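PDB 5ZHB: cellobiose 2-epimerase from Caldibacillus thermoamylovorans, which catalyses the reversible epimerization of cellobiose at C2 of its reducing glucose, giving 4-O-beta-D-glucopyranosyl-D-mannose. Local coordinates for residues A[61-66]-A[70-75]; A[106-111]-A[165-170]; A[147-150]-A[155-158]. One frame throughout, in Å; residues are numbered along the deposited sequence. Where two conformers were deposited one is given.

Contact 1. Residues A[61-66]-A[70-75]; sequences AAYRVL and AYLQQA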
loop_
_atom_site.group_PDB
_atom_site.type_symbol
_atom_site.label_atom_id
_atom_site.label_comp_id
_atom_site.label_asym_id
_atom_site.label_seq_id
_atom_site.Cartn_x
_atom_site.Cartn_y
_atom_site.Cartn_z
ATOM N N ALA A 61 7.337 -4.963 10.329
ATOM C CA ALA A 61 8.288 -3.913 9.993
ATOM C C ALA A 61 8.620 -3.073 11.226
ATOM O O ALA A 61 9.768 -2.677 11.363
ATOM C CB ALA A 61 7.760 -3.016 8.888
ATOM N N ALA A 62 7.610 -2.721 12.048
ATOM C CA ALA A 62 7.860 -1.967 13.265
ATOM C C ALA A 62 8.868 -2.712 14.135
ATOM O O ALA A 62 9.779 -2.092 14.698
ATOM C CB ALA A 62 6.606 -1.688 14.045
ATOM N N TYR A 63 8.693 -4.035 14.237
ATOM C CA TYR A 63 9.590 -4.859 15.036
ATOM C C TYR A 63 10.993 -4.867 14.427
ATOM O O TYR A 63 11.971 -4.699 15.149
ATOM C CB TYR A 63 9.040 -6.276 15.223
ATOM C CG TYR A 63 9.965 -7.156 16.051
ATOM C CD1 TYR A 63 10.115 -6.942 17.415
ATOM C CD2 TYR A 63 10.694 -8.189 15.474
ATOM C CE1 TYR A 63 10.950 -7.736 18.185
ATOM C CE2 TYR A 63 11.545 -8.985 16.229
ATOM C CZ TYR A 63 11.665 -8.764 17.591
ATOM O OH TYR A 63 12.492 -9.552 18.344
ATOM N N ARG A 64 11.093 -5.000 13.101
ATOM C CA ARG A 64 12.374 -5.034 12.397
ATOM C C ARG A 64 13.204 -3.791 12.698
ATOM O O ARG A 64 14.408 -3.875 12.928
ATOM C CB ARG A 64 12.174 -5.098 10.879
ATOM C CG ARG A 64 13.475 -5.259 10.103
ATOM C CD ARG A 64 13.334 -5.595 8.637
ATOM N NE ARG A 64 12.336 -4.792 7.931
ATOM C CZ ARG A 64 12.461 -3.516 7.580
ATOM N NH1 ARG A 64 13.627 -2.920 7.616
ATOM N NH2 ARG A 64 11.409 -2.847 7.154
ATOM N N VAL A 65 12.547 -2.632 12.677
ATOM C CA VAL A 65 13.227 -1.359 12.743
ATOM C C VAL A 65 13.408 -0.961 14.198
ATOM O O VAL A 65 14.472 -0.457 14.551
ATOM C CB VAL A 65 12.453 -0.267 11.988
ATOM C CG1 VAL A 65 13.033 1.119 12.256
ATOM C CG2 VAL A 65 12.391 -0.559 10.488
ATOM N N LEU A 66 12.374 -1.163 15.029
ATOM C CA LEU A 66 12.393 -0.605 16.371
ATOM C C LEU A 66 12.630 -1.655 17.454
ATOM O O LEU A 66 12.933 -1.263 18.571
ATOM C CB LEU A 66 11.095 0.132 16.647
ATOM C CG LEU A 66 10.816 1.319 15.726
ATOM C CD1 LEU A 66 9.395 1.801 15.943
ATOM C CD2 LEU A 66 11.830 2.439 15.929
ATOM N N ALA A 70 6.753 -6.165 22.008
ATOM C CA ALA A 70 5.310 -6.033 21.863
ATOM C C ALA A 70 4.908 -6.057 20.381
ATOM O O ALA A 70 3.876 -6.628 20.036
ATOM C CB ALA A 70 4.817 -4.780 22.530
ATOM N N TYR A 71 5.744 -5.479 19.508
ATOM C CA TYR A 71 5.423 -5.371 18.091
ATOM C C TYR A 71 5.446 -6.753 17.436
ATOM O O TYR A 71 4.593 -7.053 16.601
ATOM C CB TYR A 71 6.358 -4.380 17.381
ATOM C CG TYR A 71 6.335 -2.955 17.914
ATOM C CD1 TYR A 71 5.239 -2.436 18.603
ATOM C CD2 TYR A 71 7.426 -2.119 17.712
ATOM C CE1 TYR A 71 5.230 -1.136 19.082
ATOM C CE2 TYR A 71 7.443 -0.828 18.204
ATOM C CZ TYR A 71 6.349 -0.338 18.889
ATOM O OH TYR A 71 6.388 0.946 19.324
ATOM N N LEU A 72 6.419 -7.583 17.823
ATOM C CA LEU A 72 6.489 -8.972 17.399
ATOM C C LEU A 72 5.255 -9.756 17.847
ATOM O O LEU A 72 4.777 -10.611 17.097
ATOM C CB LEU A 72 7.752 -9.676 17.901
ATOM C CG LEU A 72 7.888 -11.151 17.497
ATOM C CD1 LEU A 72 7.887 -11.304 15.986
ATOM C CD2 LEU A 72 9.143 -11.800 18.089
ATOM N N GLN A 73 4.790 -9.514 19.081
ATOM C CA GLN A 73 3.607 -10.187 19.601
ATOM C C GLN A 73 2.379 -9.801 18.776
ATOM O O GLN A 73 1.526 -10.630 18.497
ATOM C CB GLN A 73 3.418 -9.902 21.090
ATOM C CG GLN A 73 4.474 -10.564 21.976
ATOM C CD GLN A 73 4.327 -10.256 23.452
ATOM O OE1 GLN A 73 5.252 -10.475 24.244
ATOM N NE2 GLN A 73 3.175 -9.723 23.838
ATOM N N GLN A 74 2.277 -8.527 18.378
ATOM C CA GLN A 74 1.179 -8.114 17.515
ATOM C C GLN A 74 1.301 -8.806 16.160
ATOM O O GLN A 74 0.312 -9.311 15.628
ATOM C CB GLN A 74 1.162 -6.590 17.380
ATOM C CG GLN A 74 0.993 -5.861 18.709
ATOM C CD GLN A 74 -0.337 -6.175 19.340
ATOM O OE1 GLN A 74 -1.378 -6.156 18.676
ATOM N NE2 GLN A 74 -0.310 -6.504 20.623
ATOM N N ALA A 75 2.519 -8.822 15.602
ATOM C CA ALA A 75 2.764 -9.471 14.314
ATOM C C ALA A 75 2.361 -10.948 14.342
ATOM O O ALA A 75 1.731 -11.451 13.407
ATOM C CB ALA A 75 4.194 -9.330 13.892
#

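Contact 2. Residues A[106-111]-A[165-170]; sequences DDRKHV and EEQSNE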
loop_
_atom_site.group_PDB
_atom_site.type_symbol
_atom_site.label_atom_id
_atom_site.label_comp_id
_atom_site.label_asym_id
_atom_site.label_seq_id
_atom_site.Cartn_x
_atom_site.Cartn_y
_atom_site.Cartn_z
ATOM N N ASP A 106 -16.599 -12.815 1.922
ATOM C CA ASP A 106 -16.429 -12.509 0.512
ATOM C C ASP A 106 -15.236 -13.333 0.033
ATOM O O ASP A 106 -14.078 -13.037 0.332
ATOM C CB ASP A 106 -16.329 -11.020 0.202
ATOM C CG ASP A 106 -16.304 -10.649 -1.284
ATOM O OD1 ASP A 106 -16.013 -11.521 -2.156
ATOM O OD2 ASP A 106 -16.584 -9.493 -1.584
ATOM N N ASP A 107 -15.561 -14.458 -0.602
ATOM C CA ASP A 107 -14.589 -15.499 -0.858
ATOM C C ASP A 107 -13.938 -15.352 -2.237
ATOM O O ASP A 107 -13.249 -16.275 -2.686
ATOM C CB ASP A 107 -15.229 -16.869 -0.695
ATOM C CG ASP A 107 -16.338 -17.202 -1.680
ATOM O OD1 ASP A 107 -16.620 -16.398 -2.581
ATOM O OD2 ASP A 107 -16.926 -18.277 -1.517
ATOM N N ARG A 108 -14.157 -14.210 -2.903
ATOM C CA ARG A 108 -13.445 -13.909 -4.136
ATOM C C ARG A 108 -11.925 -13.880 -3.919
ATOM O O ARG A 108 -11.415 -13.602 -2.836
ATOM C CB ARG A 108 -13.950 -12.592 -4.722
ATOM C CG ARG A 108 -15.330 -12.754 -5.330
ATOM C CD ARG A 108 -15.812 -11.465 -5.927
ATOM N NE ARG A 108 -15.719 -10.401 -4.920
ATOM C CZ ARG A 108 -16.054 -9.136 -5.133
ATOM N NH1 ARG A 108 -16.502 -8.767 -6.318
ATOM N NH2 ARG A 108 -15.955 -8.269 -4.146
ATOM N N LYS A 109 -11.200 -14.164 -4.994
ATOM C CA LYS A 109 -9.752 -14.245 -4.971
ATOM C C LYS A 109 -9.221 -13.180 -5.930
ATOM O O LYS A 109 -9.428 -13.273 -7.144
ATOM C CB LYS A 109 -9.371 -15.634 -5.485
ATOM C CG LYS A 109 -9.797 -16.787 -4.607
ATOM C CD LYS A 109 -9.156 -16.904 -3.239
ATOM C CE LYS A 109 -9.856 -17.934 -2.381
ATOM N NZ LYS A 109 -9.665 -19.332 -2.843
ATOM N N HIS A 110 -8.591 -12.149 -5.372
ATOM C CA HIS A 110 -8.139 -11.029 -6.175
ATOM C C HIS A 110 -6.604 -11.046 -6.144
ATOM O O HIS A 110 -6.017 -11.243 -5.074
ATOM C CB HIS A 110 -8.770 -9.744 -5.630
ATOM C CG HIS A 110 -8.716 -8.643 -6.631
ATOM N ND1 HIS A 110 -7.513 -8.171 -7.130
ATOM C CD2 HIS A 110 -9.688 -8.001 -7.290
ATOM C CE1 HIS A 110 -7.751 -7.227 -8.032
ATOM N NE2 HIS A 110 -9.075 -7.098 -8.149
ATOM N N VAL A 111 -5.976 -10.823 -7.303
ATOM C CA VAL A 111 -4.519 -10.762 -7.415
ATOM C C VAL A 111 -3.955 -9.710 -6.453
ATOM O O VAL A 111 -2.929 -9.921 -5.837
ATOM C CB VAL A 111 -4.112 -10.506 -8.883
ATOM C CG1 VAL A 111 -2.625 -10.198 -9.015
ATOM C CG2 VAL A 111 -4.464 -11.665 -9.801
ATOM N N GLU A 165 -11.615 -19.030 -10.902
ATOM C CA GLU A 165 -12.210 -18.893 -12.217
ATOM C C GLU A 165 -12.461 -17.411 -12.477
ATOM O O GLU A 165 -13.202 -16.741 -11.746
ATOM C CB GLU A 165 -13.503 -19.717 -12.309
ATOM C CG GLU A 165 -13.310 -21.142 -11.810
ATOM C CD GLU A 165 -14.569 -21.958 -11.503
ATOM O OE1 GLU A 165 -15.717 -21.442 -11.577
ATOM O OE2 GLU A 165 -14.360 -23.124 -11.083
ATOM N N GLU A 166 -11.806 -16.912 -13.524
ATOM C CA GLU A 166 -11.798 -15.493 -13.849
ATOM C C GLU A 166 -13.218 -14.950 -13.966
ATOM O O GLU A 166 -14.010 -15.465 -14.755
ATOM C CB GLU A 166 -11.008 -15.331 -15.153
ATOM C CG GLU A 166 -10.600 -13.886 -15.403
ATOM C CD GLU A 166 -9.420 -13.703 -16.330
ATOM O OE1 GLU A 166 -8.964 -14.698 -16.938
ATOM O OE2 GLU A 166 -8.920 -12.555 -16.382
ATOM N N GLN A 167 -13.480 -13.885 -13.183
ATOM C CA GLN A 167 -14.766 -13.208 -13.101
ATOM C C GLN A 167 -14.686 -11.905 -13.888
ATOM O O GLN A 167 -13.698 -11.662 -14.580
ATOM C CB GLN A 167 -15.143 -12.873 -11.652
ATOM C CG GLN A 167 -15.610 -14.066 -10.824
ATOM C CD GLN A 167 -16.342 -13.678 -9.558
ATOM O OE1 GLN A 167 -17.530 -13.974 -9.403
ATOM N NE2 GLN A 167 -15.651 -13.025 -8.635
ATOM N N SER A 168 -15.762 -11.107 -13.821
ATOM C CA SER A 168 -15.702 -9.677 -14.106
ATOM C C SER A 168 -14.420 -9.059 -13.537
ATOM O O SER A 168 -14.431 -8.572 -12.406
ATOM C CB SER A 168 -16.909 -8.980 -13.529
ATOM O OG SER A 168 -16.813 -8.914 -12.112
ATOM N N ASN A 169 -13.339 -9.085 -14.345
ATOM C CA ASN A 169 -11.957 -8.800 -13.944
ATOM C C ASN A 169 -11.726 -7.310 -14.242
ATOM O O ASN A 169 -11.323 -6.938 -15.343
ATOM C CB ASN A 169 -11.060 -9.915 -14.523
ATOM C CG ASN A 169 -9.614 -9.600 -14.903
ATOM O OD1 ASN A 169 -8.728 -10.436 -14.654
ATOM N ND2 ASN A 169 -9.352 -8.505 -15.623
ATOM N N GLU A 170 -12.051 -6.448 -13.262
ATOM C CA GLU A 170 -12.148 -5.011 -13.498
ATOM C C GLU A 170 -11.766 -4.231 -12.237
ATOM O O GLU A 170 -11.059 -4.758 -11.380
ATOM C CB GLU A 170 -13.520 -4.671 -14.102
ATOM C CG GLU A 170 -14.673 -5.629 -13.789
ATOM C CD GLU A 170 -15.606 -5.303 -12.633
ATOM O OE1 GLU A 170 -15.771 -6.147 -11.722
ATOM O OE2 GLU A 170 -16.205 -4.209 -12.659
#

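Contact 3. Residues A[147-150]-A[155-158]; sequences VGFN and AYKE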
loop_
_atom_site.group_PDB
_atom_site.type_symbol
_atom_site.label_atom_id
_atom_site.label_comp_id
_atom_site.label_asym_id
_atom_site.label_seq_id
_atom_site.Cartn_x
_atom_site.Cartn_y
_atom_site.Cartn_z
ATOM N N VAL A 147 -2.184 -18.551 -12.534
ATOM C CA VAL A 147 -3.571 -18.213 -12.764
ATOM C C VAL A 147 -3.769 -16.688 -12.777
ATOM O O VAL A 147 -4.662 -16.207 -13.465
ATOM C CB VAL A 147 -4.471 -18.970 -11.760
ATOM C CG1 VAL A 147 -4.257 -18.528 -10.322
ATOM C CG2 VAL A 147 -5.940 -18.868 -12.134
ATOM N N GLY A 148 -2.918 -15.900 -12.087
ATOM C CA GLY A 148 -3.117 -14.446 -12.000
ATOM C C GLY A 148 -2.368 -13.622 -13.062
ATOM O O GLY A 148 -2.336 -12.402 -12.961
ATOM N N PHE A 149 -1.833 -14.268 -14.119
ATOM C CA PHE A 149 -0.999 -13.586 -15.113
ATOM C C PHE A 149 -1.465 -13.941 -16.522
ATOM O O PHE A 149 -1.698 -15.106 -16.801
ATOM C CB PHE A 149 0.488 -13.928 -14.982
ATOM C CG PHE A 149 1.363 -13.247 -16.039
ATOM C CD1 PHE A 149 1.587 -11.874 -16.004
ATOM C CD2 PHE A 149 1.982 -13.986 -17.047
ATOM C CE1 PHE A 149 2.367 -11.238 -16.971
ATOM C CE2 PHE A 149 2.790 -13.358 -17.996
ATOM C CZ PHE A 149 2.970 -11.983 -17.965
ATOM N N ASN A 150 -1.664 -12.917 -17.368
ATOM C CA ASN A 150 -2.055 -13.097 -18.748
ATOM C C ASN A 150 -0.826 -13.040 -19.671
ATOM O O ASN A 150 -0.340 -11.962 -19.981
ATOM C CB ASN A 150 -3.096 -12.057 -19.092
ATOM C CG ASN A 150 -3.714 -12.323 -20.430
ATOM O OD1 ASN A 150 -3.094 -13.002 -21.254
ATOM N ND2 ASN A 150 -4.897 -11.777 -20.650
ATOM N N ALA A 155 0.224 -8.957 -18.704
ATOM C CA ALA A 155 -0.406 -8.174 -17.644
ATOM C C ALA A 155 -0.933 -9.098 -16.559
ATOM O O ALA A 155 -1.379 -10.212 -16.831
ATOM C CB ALA A 155 -1.476 -7.298 -18.237
ATOM N N TYR A 156 -0.798 -8.661 -15.299
ATOM C CA TYR A 156 -1.440 -9.368 -14.208
ATOM C C TYR A 156 -2.941 -9.133 -14.292
ATOM O O TYR A 156 -3.430 -8.116 -14.782
ATOM C CB TYR A 156 -0.717 -8.998 -12.906
ATOM C CG TYR A 156 0.681 -9.580 -12.866
ATOM C CD1 TYR A 156 0.906 -10.871 -12.403
ATOM C CD2 TYR A 156 1.780 -8.861 -13.365
ATOM C CE1 TYR A 156 2.177 -11.412 -12.409
ATOM C CE2 TYR A 156 3.049 -9.409 -13.382
ATOM C CZ TYR A 156 3.260 -10.671 -12.857
ATOM O OH TYR A 156 4.489 -11.268 -12.908
ATOM N N LYS A 157 -3.674 -10.133 -13.809
ATOM C CA LYS A 157 -5.112 -10.166 -13.852
ATOM C C LYS A 157 -5.673 -9.601 -12.542
ATOM O O LYS A 157 -4.924 -9.103 -11.699
ATOM C CB LYS A 157 -5.491 -11.626 -14.144
ATOM C CG LYS A 157 -5.184 -12.131 -15.553
ATOM C CD LYS A 157 -5.767 -13.525 -15.773
ATOM C CE LYS A 157 -5.518 -14.067 -17.147
ATOM N NZ LYS A 157 -6.289 -15.303 -17.360
ATOM N N GLU A 158 -7.010 -9.607 -12.439
ATOM C CA GLU A 158 -7.738 -8.891 -11.407
ATOM C C GLU A 158 -8.483 -9.901 -10.525
ATOM O O GLU A 158 -7.927 -10.382 -9.538
ATOM C CB GLU A 158 -8.653 -7.842 -12.038
ATOM C CG GLU A 158 -7.915 -6.666 -12.688
ATOM C CD GLU A 158 -7.232 -5.775 -11.659
ATOM O OE1 GLU A 158 -7.875 -5.533 -10.618
ATOM O OE2 GLU A 158 -6.106 -5.322 -11.890
#

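Contact 1. Residues A[61-66]-A[70-75]
Tyr63 and Leu72 meet in a CH-pi contact between residues 61-66 and 70-75. Leu72 CB sits over the middle of one face of the Tyr63 ring, 3.7 Å from the centroid and close to the ring normal. With CG anti to the backbone N (chi1 180°), the ring is carried out to the second helix, and chi2 of 71° presents its face. Further out, Leu72 CD2 lies 4.0 Å from Tyr63 CZ, so the leucine follows the ring toward its hydroxyl end.

The two segments belong to helix 49-66 and helix 69-86. They run nearly antiparallel, at 158°, and the axes of the two short segments come within 8.2 Å. A very short connection joins them, which makes a helical hairpin. Repeated hairpins of this kind build the (alpha/alpha)6 barrel of the N-acylglucosamine 2-epimerase family.

The remaining contacts across the pair are apolar. The Tyr71 ring lies obliquely against the first helix, beside Ala62, whose CB is 3.8 Å from Tyr71 CD2. Leu66 approaches the same ring further along, with its CD1 4.0 Å from Tyr71 CE2. Nearer the backbone, the two tyrosines meet through their beta carbons, Tyr63 CB and Tyr71 CB, at 3.9 Å.

The polar ends are held by residues beyond the two segments. Tyr63 OH is hydrogen-bonded to Glu69, at the start of the second helix. Tyr71 OH is hydrogen-bonded to Glu13 of helix 2-21, whose Leu12 also packs on Leu66. Tyr63 and Leu72 touch the end of helix 111-128, at Val127 and Thr128.

Contact 2. Residues A[106-111]-A[165-170]
Arg108 and Gln167 are backbone neighbours only at a distance, with CA atoms 9.1 Å apart, and His110 and Asn169 stand at a similar spacing of 8.9 Å. What contact there is comes mainly from side chains. The Gln167 amide comes up to the aliphatic part of Arg108 and crosses it at about a right angle. Gln167 NE2 is modelled 3.1 Å from Arg108 CD. That is very short for such a pair, and both residues were deposited in two conformers, so the exact approach is doubtful.

In the conformer given, the head of Arg108 turns away from the glutamine and grips Asp106 side-on, with two nitrogens on two oxygens. Arg108 NE reaches Asp106 OD1 at 3.0 Å, and Arg108 NH2 reaches Asp106 OD2 at 2.9 Å. Both oxygens use syn lone pairs, lie out of the guanidinium plane and receive bent bonds. A bend at chi3 (-53°) brings the guanidinium back over its own strand. Arg108 NH1 has a second anion in Glu159, and Trp96 adds a cation-pi contact.

Strand 106-110, broken by a bulge or short loop, is an outer strand of a small antiparallel sheet, beside strand 155-160. Backbone bonds from that neighbour hold both segments: Lys109 pairs with Phe160, and Gln167 with Glu159.

His110 is the N-cap of helix 111-128, and its ND1 accepts from Tyr112 N. At the ring edge Glu170 O lies loosely near the plane, 4.5 Å from His110 NE2. Residues 168-170 are poorly ordered, but Glu170 OE2 is hydrogen-bonded to Ser173 N.

Contact 3. Residues A[147-150]-A[155-158]
The Phe149 ring points an edge at the face of Tyr156. Phe149 CD1 stands over the centre of the tyrosine ring, 3.6 Å above its plane. The centroids are 4.8 Å apart and the planes are inclined at 52°, a tilted edge-to-face pair. Phe149 CG is anti to the backbone N (chi1 179°), which lays its ring across the neighbouring strand. Arg208 ties the pair together: it makes a cation-pi contact with Phe149 and a hydrogen bond to Tyr156 OH, which also bonds Glu145. An alanine in place of Tyr156 would probably leave the Phe149 edge without its aromatic face and Glu145 and Arg208 without their shared hydroxyl.

Lys157 and Asn150 cross at about a right angle. The extended lysine chain passes the asparagine, with Lys157 CE 3.7 Å from Asn150 CB, and its NZ goes on to a salt bridge with Glu166.

The backbones are joined by two strong bonds. Lys157 N donates to Gly148 O at 2.8 Å, from well above the carbonyl plane. Asn150 N donates to Ala155 O, also at 2.8 Å but nearly in line with the carbonyl. The return bond, Ala155 N to Asn150 O, is weak. Phe149 and Tyr156 are a non-hydrogen-bonded pair, and Asn150 and Ala155 a hydrogen-bonded one. Asn150 OD1 accepts from Glu152 N, an Asx turn that starts the reversal of an antiparallel beta hairpin.

Overall arrangement
All three contacts are partly buried. Contact 1 stands apart, with its centre about 32 Å from that of contact 2 and 33 Å from that of contact 3. Helix 111-128 spans the gap: it starts at contact 2 and ends against contact 1. Contact 1 is apolar helix packing. Contacts 2 and 3 share one small sheet and touch, with a probable hydrogen bond between Asn169 and Glu158. Of these two, contact 3 is the more regular, with backbone bonds and an aromatic pair. Contact 2 joins an outer strand to a partly poorly ordered loop. Between its segments it has one doubtful and one loose approach; its charged bonds lie within a segment or go to third residues.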